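Local coordinates for protein transcriptional regulator, LYSR family (Neisseria meningitidis, PDB 4AB5) that is a MetR-like DNA-binding transcription factor, represented by its regulatory domain, that probably switches genes of methionine biosynthesis on or off, at residues G84-D89 and N96-E101; P88-A93 and I104-I109; G28-M33 and K195-N200; L23-G28 and R206-A211. All coordinates share one frame; numbering follows the deposited sequence.

Contact 1. Residues G84-D89 and N96-E101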
# COMPACT_ATOMS: atom_id res chain seq x y z
N GLY B 84 -1.89 -3.36 -19.80
CA GLY B 84 -3.30 -3.14 -19.51
C GLY B 84 -3.85 -4.40 -18.87
O GLY B 84 -3.53 -5.50 -19.30
N ILE B 85 -4.63 -4.24 -17.79
CA ILE B 85 -5.25 -5.38 -17.10
C ILE B 85 -6.76 -5.27 -17.10
O ILE B 85 -7.31 -4.19 -16.88
CB ILE B 85 -4.66 -5.69 -15.70
CG1 ILE B 85 -4.80 -4.50 -14.70
CG2 ILE B 85 -3.22 -6.19 -15.81
CD1 ILE B 85 -4.81 -4.88 -13.20
N CYS B 86 -7.41 -6.40 -17.36
CA CYS B 86 -8.87 -6.55 -17.34
C CYS B 86 -9.20 -7.94 -16.77
O CYS B 86 -8.31 -8.78 -16.65
CB CYS B 86 -9.50 -6.32 -18.71
SG CYS B 86 -9.17 -7.64 -19.92
N ALA B 87 -10.46 -8.18 -16.40
CA ALA B 87 -10.89 -9.49 -15.89
C ALA B 87 -10.88 -10.48 -17.06
O ALA B 87 -11.08 -10.05 -18.20
CB ALA B 87 -12.29 -9.39 -15.30
N PRO B 88 -10.65 -11.80 -16.84
CA PRO B 88 -10.63 -12.75 -17.98
C PRO B 88 -11.90 -12.76 -18.86
O PRO B 88 -11.80 -13.04 -20.04
CB PRO B 88 -10.40 -14.10 -17.30
CG PRO B 88 -9.72 -13.77 -16.02
CD PRO B 88 -10.37 -12.50 -15.57
N ASP B 89 -13.06 -12.40 -18.26
CA ASP B 89 -14.41 -12.32 -18.86
C ASP B 89 -14.59 -11.09 -19.74
O ASP B 89 -15.22 -11.19 -20.79
CB ASP B 89 -15.49 -12.27 -17.75
CG ASP B 89 -15.91 -13.59 -17.15
OD1 ASP B 89 -15.63 -14.65 -17.78
OD2 ASP B 89 -16.57 -13.58 -16.09
N ASN B 96 -5.83 -8.32 -28.49
CA ASN B 96 -4.44 -8.54 -28.09
C ASN B 96 -3.76 -7.21 -27.75
O ASN B 96 -2.97 -7.14 -26.81
CB ASN B 96 -3.64 -9.26 -29.18
CG ASN B 96 -3.72 -10.77 -29.18
OD1 ASN B 96 -3.33 -11.43 -30.14
ND2 ASN B 96 -4.19 -11.38 -28.09
N VAL B 97 -4.09 -6.16 -28.51
CA VAL B 97 -3.55 -4.81 -28.34
C VAL B 97 -4.71 -3.83 -28.09
O VAL B 97 -5.70 -3.84 -28.83
CB VAL B 97 -2.69 -4.40 -29.57
CG1 VAL B 97 -2.18 -2.97 -29.44
CG2 VAL B 97 -1.54 -5.36 -29.80
N TRP B 98 -4.59 -2.97 -27.06
CA TRP B 98 -5.59 -1.95 -26.75
C TRP B 98 -5.15 -0.60 -27.31
O TRP B 98 -4.08 -0.10 -26.95
CB TRP B 98 -5.83 -1.83 -25.24
CG TRP B 98 -6.35 -3.06 -24.56
CD1 TRP B 98 -6.77 -4.22 -25.16
CD2 TRP B 98 -6.54 -3.25 -23.15
NE1 TRP B 98 -7.20 -5.11 -24.21
CE2 TRP B 98 -7.08 -4.54 -22.97
CE3 TRP B 98 -6.31 -2.44 -22.02
CZ2 TRP B 98 -7.36 -5.06 -21.70
CZ3 TRP B 98 -6.63 -2.95 -20.77
CH2 TRP B 98 -7.14 -4.24 -20.61
N THR B 99 -5.97 -0.02 -28.21
CA THR B 99 -5.71 1.30 -28.78
C THR B 99 -6.20 2.33 -27.76
O THR B 99 -6.99 1.97 -26.87
CB THR B 99 -6.45 1.48 -30.14
OG1 THR B 99 -7.86 1.44 -29.93
CG2 THR B 99 -6.05 0.43 -31.18
N ALA B 100 -5.79 3.60 -27.88
CA ALA B 100 -6.24 4.68 -26.99
C ALA B 100 -7.78 4.76 -26.93
O ALA B 100 -8.35 4.92 -25.85
CB ALA B 100 -5.67 6.01 -27.47
N GLU B 101 -8.45 4.56 -28.09
CA GLU B 101 -9.91 4.55 -28.28
C GLU B 101 -10.63 3.43 -27.51
O GLU B 101 -11.82 3.58 -27.22
CB GLU B 101 -10.26 4.48 -29.77
CG GLU B 101 -9.99 5.77 -30.56
CD GLU B 101 -8.55 6.11 -30.92
OE1 GLU B 101 -7.66 5.25 -30.76
OE2 GLU B 101 -8.32 7.26 -31.37
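The indole of Trp-98 meets strand residues 84-86 with its six-membered ring. Cys-86 touches it with its side chain: SG lies 3.6 Å from Trp-98 CZ2, and the sulfur is 4.9 Å from the centroid of the six-membered ring. The direction to it runs 83° off the ring normal, so this is a sulfur-aromatic contact made at the edge and not over the face. CB of the same cysteine is next to it, 3.7 Å from Trp-98 CH2. The sulfur gets there because chi1 of 71° places it between the backbone N and the carbonyl carbon. The backbone supplies the rest of the contact. The carbonyl group of Ile-85 also comes up to the rim close to the plane, with its C 3.7 Å from Trp-98 CH2. At Gly-84, which has no side chain to hold the indole off, CA approaches CZ3 of Trp-98 obliquely at 3.6 Å. Both segments belong to the curled mixed sheet of this LysR-type regulatory domain, but they are not neighbours in it. Strand 171-189 runs between them, antiparallel to 72-86 and parallel to 97-98, and the tryptophan reaches across it, packing on Arg-173 as it goes. Farther out, backbone bonds from Trp-98 to Gln-174 and Thr-176 fix the strand that carries the indole, while NE1 is tied to the carbonyl oxygen of Leu-92, which limits its rotation. On the other strand, Ile-85 sends its side chain away from the tryptophan, into Ile-144 and Val-147 of helix 140-148.

Contact 2. Residues P88-A93 and I104-I109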
# COMPACT_ATOMS: atom_id res chain seq x y z
N PRO B 88 -10.65 -11.80 -16.84
CA PRO B 88 -10.63 -12.75 -17.98
C PRO B 88 -11.90 -12.76 -18.86
O PRO B 88 -11.80 -13.04 -20.04
CB PRO B 88 -10.40 -14.10 -17.30
CG PRO B 88 -9.72 -13.77 -16.02
CD PRO B 88 -10.37 -12.50 -15.57
N ASP B 89 -13.06 -12.40 -18.26
CA ASP B 89 -14.41 -12.32 -18.86
C ASP B 89 -14.59 -11.09 -19.74
O ASP B 89 -15.22 -11.19 -20.79
CB ASP B 89 -15.49 -12.27 -17.75
CG ASP B 89 -15.91 -13.59 -17.15
OD1 ASP B 89 -15.63 -14.65 -17.78
OD2 ASP B 89 -16.57 -13.58 -16.09
N HIS B 90 -14.13 -9.92 -19.26
CA HIS B 90 -14.19 -8.60 -19.91
C HIS B 90 -14.05 -8.63 -21.44
O HIS B 90 -13.15 -9.31 -21.94
CB HIS B 90 -13.13 -7.65 -19.29
CG HIS B 90 -13.36 -6.19 -19.57
ND1 HIS B 90 -13.84 -5.33 -18.59
CD2 HIS B 90 -13.19 -5.48 -20.71
CE1 HIS B 90 -13.95 -4.15 -19.17
NE2 HIS B 90 -13.58 -4.19 -20.45
N PRO B 91 -14.89 -7.87 -22.19
CA PRO B 91 -14.77 -7.83 -23.66
C PRO B 91 -13.38 -7.49 -24.22
O PRO B 91 -13.00 -8.01 -25.27
CB PRO B 91 -15.79 -6.76 -24.06
CG PRO B 91 -16.82 -6.83 -22.99
CD PRO B 91 -16.03 -7.04 -21.74
N LEU B 92 -12.61 -6.64 -23.50
CA LEU B 92 -11.26 -6.23 -23.92
C LEU B 92 -10.23 -7.35 -23.93
O LEU B 92 -9.18 -7.20 -24.57
CB LEU B 92 -10.75 -5.02 -23.12
CG LEU B 92 -11.38 -3.67 -23.42
CD1 LEU B 92 -10.98 -2.66 -22.37
CD2 LEU B 92 -11.01 -3.16 -24.82
N ALA B 93 -10.53 -8.50 -23.29
CA ALA B 93 -9.64 -9.66 -23.30
C ALA B 93 -9.58 -10.27 -24.71
O ALA B 93 -8.61 -10.96 -25.04
CB ALA B 93 -10.12 -10.70 -22.29
N ILE B 104 -12.09 4.62 -24.07
CA ILE B 104 -13.22 5.56 -24.11
C ILE B 104 -14.42 5.24 -23.17
O ILE B 104 -14.77 6.08 -22.34
CB ILE B 104 -13.63 5.98 -25.56
CG1 ILE B 104 -12.55 6.89 -26.19
CG2 ILE B 104 -15.02 6.69 -25.59
CD1 ILE B 104 -12.65 7.10 -27.69
N GLY B 105 -15.01 4.07 -23.30
CA GLY B 105 -16.15 3.70 -22.48
C GLY B 105 -15.86 3.25 -21.05
O GLY B 105 -16.62 3.57 -20.14
N GLU B 106 -14.76 2.51 -20.89
CA GLU B 106 -14.28 1.84 -19.68
C GLU B 106 -13.91 2.76 -18.52
O GLU B 106 -13.38 3.85 -18.73
CB GLU B 106 -13.07 0.96 -20.04
CG GLU B 106 -13.38 -0.47 -20.46
CD GLU B 106 -14.13 -0.73 -21.75
OE1 GLU B 106 -13.53 -0.55 -22.83
OE2 GLU B 106 -15.27 -1.24 -21.67
N THR B 107 -14.12 2.27 -17.27
CA THR B 107 -13.74 2.93 -16.02
C THR B 107 -12.25 2.61 -15.82
O THR B 107 -11.86 1.44 -15.91
CB THR B 107 -14.63 2.42 -14.84
OG1 THR B 107 -15.94 2.95 -14.98
CG2 THR B 107 -14.09 2.81 -13.46
N LEU B 108 -11.42 3.63 -15.58
CA LEU B 108 -9.99 3.44 -15.38
C LEU B 108 -9.64 3.49 -13.89
O LEU B 108 -9.97 4.45 -13.20
CB LEU B 108 -9.18 4.49 -16.19
CG LEU B 108 -7.63 4.31 -16.26
CD1 LEU B 108 -7.24 3.02 -16.99
CD2 LEU B 108 -6.98 5.50 -16.93
N ILE B 109 -9.01 2.42 -13.38
CA ILE B 109 -8.58 2.32 -11.98
C ILE B 109 -7.11 2.71 -11.88
O ILE B 109 -6.27 2.12 -12.57
CB ILE B 109 -8.95 0.98 -11.30
CG1 ILE B 109 -10.42 0.59 -11.61
CG2 ILE B 109 -8.71 1.06 -9.77
CD1 ILE B 109 -10.71 -0.83 -11.54
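Glu-106 sets its carboxylate against the ends of His-90 and Leu-92, which lie side by side, and everything that is close in this contact lies around that one glutamate side chain. On the leucine side, OE1 of Glu-106 rests 3.3 Å from CD1 of Leu-92, the two side chains arriving from opposite directions. On the histidine side the approach is to the rim of the imidazole: NE2 of His-90 is 3.6 Å from OE2 of Glu-106 and 3.7 Å from its CG. Carboxylate and ring planes stand 82° apart, and no hydrogen bond joins the two groups. A bend in the glutamate chain at chi2, 66°, lets its methylene and its carboxylate both face the pair. Here, in the second half of the domain, the loop after strand 72-86 meets the chain leading into strand 108-110. That strand runs parallel to 134-136, and its backbone also bonds to Ile-153, the residue on which His-90 packs. Away from the carboxylate the fit is much looser. The nearest alpha carbons, those of Leu-92 and Glu-106, are 9.6 Å apart, so side chains alone bridge the gap. Pro-91, on the exposed outer side of the loop, makes no contact with 104-109. Behind it the 3-10 turn is closed by Ala-93 N bonding to His-90 O at 3.1 Å, and Ala-93 O accepts a hydrogen bond from Arg-173.

Contact 3. Residues G28-M33 and K195-N200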
# COMPACT_ATOMS: atom_id res chain seq x y z
N GLY B 28 16.44 -1.48 2.87
CA GLY B 28 16.72 -2.55 3.82
C GLY B 28 18.08 -3.22 3.64
O GLY B 28 18.61 -3.78 4.60
N GLU B 29 18.62 -3.17 2.40
CA GLU B 29 19.93 -3.73 2.03
C GLU B 29 21.01 -2.66 2.25
O GLU B 29 22.08 -2.98 2.78
CB GLU B 29 19.90 -4.21 0.56
CG GLU B 29 21.12 -5.02 0.14
CD GLU B 29 21.04 -5.62 -1.25
OE1 GLU B 29 20.50 -6.74 -1.38
OE2 GLU B 29 21.50 -4.97 -2.22
N PHE B 30 20.72 -1.41 1.87
CA PHE B 30 21.60 -0.25 2.03
C PHE B 30 21.91 0.03 3.52
O PHE B 30 23.07 0.27 3.86
CB PHE B 30 20.95 0.98 1.37
CG PHE B 30 21.69 2.29 1.55
CD1 PHE B 30 21.42 3.12 2.64
CD2 PHE B 30 22.61 2.72 0.60
CE1 PHE B 30 22.11 4.32 2.81
CE2 PHE B 30 23.27 3.94 0.76
CZ PHE B 30 23.03 4.72 1.87
N ARG B 31 20.88 0.04 4.38
CA ARG B 31 21.00 0.36 5.81
C ARG B 31 22.16 -0.32 6.55
O ARG B 31 23.01 0.44 7.02
CB ARG B 31 19.66 0.20 6.53
CG ARG B 31 19.63 0.71 7.97
CD ARG B 31 18.20 0.96 8.43
NE ARG B 31 17.33 -0.13 8.00
CZ ARG B 31 16.26 -0.00 7.22
NH1 ARG B 31 15.86 1.20 6.83
NH2 ARG B 31 15.56 -1.07 6.87
N PRO B 32 22.30 -1.68 6.62
CA PRO B 32 23.46 -2.25 7.32
C PRO B 32 24.82 -1.92 6.68
O PRO B 32 25.83 -1.93 7.39
CB PRO B 32 23.19 -3.76 7.28
CG PRO B 32 22.25 -3.95 6.14
CD PRO B 32 21.39 -2.75 6.13
N MSE B 33 24.83 -1.66 5.36
CA MSE B 33 26.02 -1.33 4.56
C MSE B 33 26.55 0.09 4.87
O MSE B 33 27.75 0.34 4.80
CB MSE B 33 25.67 -1.42 3.08
CG MSE B 33 26.41 -2.48 2.35
SE MSE B 33 25.31 -3.16 0.95
CE MSE B 33 25.98 -5.00 1.00
N LYS B 195 29.40 11.78 -3.78
CA LYS B 195 28.97 10.99 -2.62
C LYS B 195 28.75 9.52 -2.99
O LYS B 195 27.82 9.20 -3.74
CB LYS B 195 27.70 11.60 -1.97
CG LYS B 195 27.74 13.11 -1.77
CD LYS B 195 27.60 13.53 -0.32
CE LYS B 195 27.50 15.03 -0.20
NZ LYS B 195 27.50 15.47 1.21
N SER B 196 29.61 8.64 -2.46
CA SER B 196 29.64 7.20 -2.70
C SER B 196 28.34 6.47 -2.41
O SER B 196 27.90 5.67 -3.24
CB SER B 196 30.79 6.55 -1.94
OG SER B 196 30.78 6.88 -0.56
N TYR B 197 27.72 6.75 -1.24
CA TYR B 197 26.48 6.10 -0.80
C TYR B 197 25.31 6.36 -1.71
O TYR B 197 24.50 5.44 -1.91
CB TYR B 197 26.15 6.40 0.66
CG TYR B 197 26.02 7.86 1.03
CD1 TYR B 197 24.81 8.53 0.87
CD2 TYR B 197 27.07 8.53 1.64
CE1 TYR B 197 24.68 9.87 1.23
CE2 TYR B 197 26.94 9.86 2.03
CZ TYR B 197 25.75 10.54 1.81
OH TYR B 197 25.61 11.86 2.18
N LEU B 198 25.21 7.58 -2.28
CA LEU B 198 24.16 7.97 -3.22
C LEU B 198 24.28 7.10 -4.46
O LEU B 198 23.29 6.50 -4.88
CB LEU B 198 24.25 9.46 -3.60
CG LEU B 198 23.91 10.48 -2.52
CD1 LEU B 198 24.05 11.88 -3.06
CD2 LEU B 198 22.50 10.29 -1.97
N ASN B 199 25.50 6.98 -4.99
CA ASN B 199 25.83 6.16 -6.14
C ASN B 199 25.61 4.69 -5.84
O ASN B 199 25.06 3.98 -6.68
CB ASN B 199 27.26 6.43 -6.60
CG ASN B 199 27.38 6.76 -8.05
OD1 ASN B 199 27.95 5.99 -8.83
ND2 ASN B 199 26.71 7.81 -8.50
N ASN B 200 25.99 4.24 -4.62
CA ASN B 200 25.82 2.86 -4.19
C ASN B 200 24.34 2.51 -3.98
O ASN B 200 23.96 1.36 -4.22
CB ASN B 200 26.71 2.53 -3.00
CG ASN B 200 26.67 1.09 -2.60
OD1 ASN B 200 27.01 0.17 -3.35
ND2 ASN B 200 26.16 0.87 -1.42
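The ring of Phe-30 presents its edge to the backbone of Tyr-197: the carbonyl oxygen of Tyr-197 lies near the ring plane, 3.3 Å from Phe-30 CE2. Beyond the two segments the same phenyl group stacks with Trp-34 and makes an edge-to-face pair with Phe-201, so it sits in an aromatic cluster. The phenyl's far corner also meets the tyrosine side chain at its root, with Phe-30 CZ 3.7 Å from Tyr-197 CB. The phenol itself takes another course. With chi1 at 57° its ring starts out between the backbone N and the carbonyl carbon and leads away from Phe-30, packing on Val-37 and Glu-6. Phe-30 owes its reach to a CG anti to the backbone N, chi1 175°, which swings the end of the ring toward the other helix although its first bond does not aim there. Asn-200, a turn further on from Tyr-197, lies beside the phenyl. Toward the sheet, Phe-30 rests on Leu-10, Val-37 and Leu-39, whereas Arg-31 turns outward and hydrogen-bonds Gln-145 of the second subunit. Helix 20-33 links the parallel strands 8-13 and 37-42, a beta-alpha-beta crossover, and helix 196-212 returns late in the chain to lie beside it: the layering of helices on a parallel sheet found in the Rossmann-like halves of LysR regulatory domains.

Contact 4. Residues L23-G28 and R206-A211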
# COMPACT_ATOMS: atom_id res chain seq x y z
N LEU B 23 11.87 -0.25 -3.86
CA LEU B 23 12.57 0.79 -3.11
C LEU B 23 12.70 0.50 -1.63
O LEU B 23 13.75 0.79 -1.05
CB LEU B 23 11.96 2.18 -3.36
CG LEU B 23 12.81 3.39 -2.96
CD1 LEU B 23 14.09 3.44 -3.77
CD2 LEU B 23 12.04 4.67 -3.13
N MSE B 24 11.64 -0.06 -1.00
CA MSE B 24 11.66 -0.42 0.42
C MSE B 24 12.71 -1.51 0.72
O MSE B 24 13.57 -1.24 1.56
CB MSE B 24 10.26 -0.75 0.97
CG MSE B 24 9.27 0.42 0.88
SE MSE B 24 9.89 2.12 1.65
CE MSE B 24 10.49 3.08 0.02
N PRO B 25 12.76 -2.69 0.02
CA PRO B 25 13.86 -3.64 0.29
C PRO B 25 15.25 -3.14 -0.13
O PRO B 25 16.24 -3.64 0.40
CB PRO B 25 13.44 -4.91 -0.46
CG PRO B 25 12.50 -4.47 -1.48
CD PRO B 25 11.83 -3.22 -1.00
N ALA B 26 15.33 -2.14 -1.05
CA ALA B 26 16.60 -1.53 -1.47
C ALA B 26 17.18 -0.75 -0.28
O ALA B 26 18.39 -0.82 -0.04
CB ALA B 26 16.39 -0.61 -2.66
N MSE B 27 16.30 -0.08 0.50
CA MSE B 27 16.65 0.65 1.72
C MSE B 27 17.10 -0.32 2.81
O MSE B 27 18.02 -0.01 3.55
CB MSE B 27 15.45 1.46 2.24
CG MSE B 27 15.21 2.75 1.49
SE MSE B 27 13.63 3.69 2.17
CE MSE B 27 14.38 4.45 3.83
N GLY B 28 16.44 -1.48 2.87
CA GLY B 28 16.72 -2.55 3.82
C GLY B 28 18.08 -3.22 3.64
O GLY B 28 18.61 -3.78 4.60
N ARG B 206 19.37 -1.11 -8.92
CA ARG B 206 19.58 -1.79 -10.20
C ARG B 206 19.84 -3.29 -10.06
O ARG B 206 19.16 -4.07 -10.73
CB ARG B 206 20.67 -1.11 -11.04
CG ARG B 206 20.23 0.21 -11.67
CD ARG B 206 21.25 0.73 -12.68
NE ARG B 206 22.53 1.05 -12.06
CZ ARG B 206 22.87 2.24 -11.58
NH1 ARG B 206 22.04 3.27 -11.68
NH2 ARG B 206 24.06 2.42 -11.01
N GLU B 207 20.78 -3.70 -9.19
CA GLU B 207 21.10 -5.12 -8.96
C GLU B 207 19.88 -5.87 -8.46
O GLU B 207 19.63 -6.98 -8.92
CB GLU B 207 22.25 -5.30 -7.96
CG GLU B 207 23.62 -4.94 -8.51
CD GLU B 207 24.77 -4.93 -7.52
OE1 GLU B 207 24.54 -4.71 -6.30
OE2 GLU B 207 25.93 -5.10 -7.97
N ARG B 208 19.12 -5.25 -7.53
CA ARG B 208 17.92 -5.83 -6.94
C ARG B 208 16.79 -5.96 -7.94
O ARG B 208 16.15 -7.01 -8.00
CB ARG B 208 17.45 -5.05 -5.70
CG ARG B 208 18.23 -5.35 -4.44
CD ARG B 208 17.49 -4.87 -3.20
NE ARG B 208 17.76 -5.74 -2.06
CZ ARG B 208 17.00 -6.77 -1.70
NH1 ARG B 208 15.91 -7.07 -2.39
NH2 ARG B 208 17.33 -7.52 -0.66
N GLY B 209 16.55 -4.89 -8.70
CA GLY B 209 15.49 -4.86 -9.71
C GLY B 209 15.71 -5.88 -10.80
O GLY B 209 14.82 -6.69 -11.07
N PHE B 210 16.91 -5.87 -11.40
CA PHE B 210 17.25 -6.79 -12.49
C PHE B 210 17.24 -8.27 -12.12
O PHE B 210 17.11 -9.12 -13.01
CB PHE B 210 18.55 -6.36 -13.18
CG PHE B 210 18.36 -5.19 -14.11
CD1 PHE B 210 17.65 -5.33 -15.30
CD2 PHE B 210 18.91 -3.94 -13.81
CE1 PHE B 210 17.48 -4.25 -16.16
CE2 PHE B 210 18.73 -2.86 -14.67
CZ PHE B 210 18.02 -3.02 -15.84
N ALA B 211 17.35 -8.57 -10.82
CA ALA B 211 17.36 -9.93 -10.29
C ALA B 211 15.99 -10.37 -9.78
O ALA B 211 15.72 -11.57 -9.72
CB ALA B 211 18.39 -10.04 -9.18
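The guanidinium of Arg-208 is held by two residues of helix 20-33, one turn apart, Pro-25 lying over it and Glu-29 binding its NE. The carbonyl oxygen of Pro-25 stands 3.5 Å above the guanidinium plane, displaced toward the rim, and lies 3.6 Å from Arg-208 NE. Coming over a face, it takes no hydrogen bond from the guanidinium, though its partial negative charge would suit the cation below. The N-H of NE is spent on Glu-29 OE1 in a salt bridge, and this holds the flat group against helix 20-33; NH1 has in addition a long, weak ion pair with Asp-212. The proline side chain adds a light touch, its CB 3.8 Å from NH1 of Arg-208. Lower down, the aliphatic part of the arginine lies against the helix: CD is 3.9 Å from Ala-26 CA and 4.4 Å from Ala-26 CB. A turn at chi3, 148°, carries the guanidinium past Ala-26 to the proline. The arginine passes alongside the backbone at Ala-26, where the two alpha carbons are 7.1 Å apart. Helix 20-33 is kinked at Pro-25, whose N cannot bond to the preceding turn. Its far side carries Met-24 and Met-27, both selenomethionines, onto strand 37-42 and against Gln-145 of the second subunit. This is helix-on-helix packing beside the parallel strands of a PBP-like regulatory domain.

In the fold
The four contacts fall into two pairs, one in each half of the two-lobed regulatory domain. Contacts 1 and 2 share Pro-88 and Asp-89, their centres are 6 Å apart, and both shape the chain that leaves strand 72-86. Contacts 3 and 4, with centres 11 Å apart, lie along the same two helices, 20-33 and 196-212. Between the pairs the centres are 30 to 42 Å apart. Along the chain contact 4 encloses contact 3, which encloses the other two, so in sequence the first lobe is completed by helix 196-212, after the segments of the second lobe. Helix 20-33 meets Gln-145 of the second subunit, linking unlike lobes in the dimer.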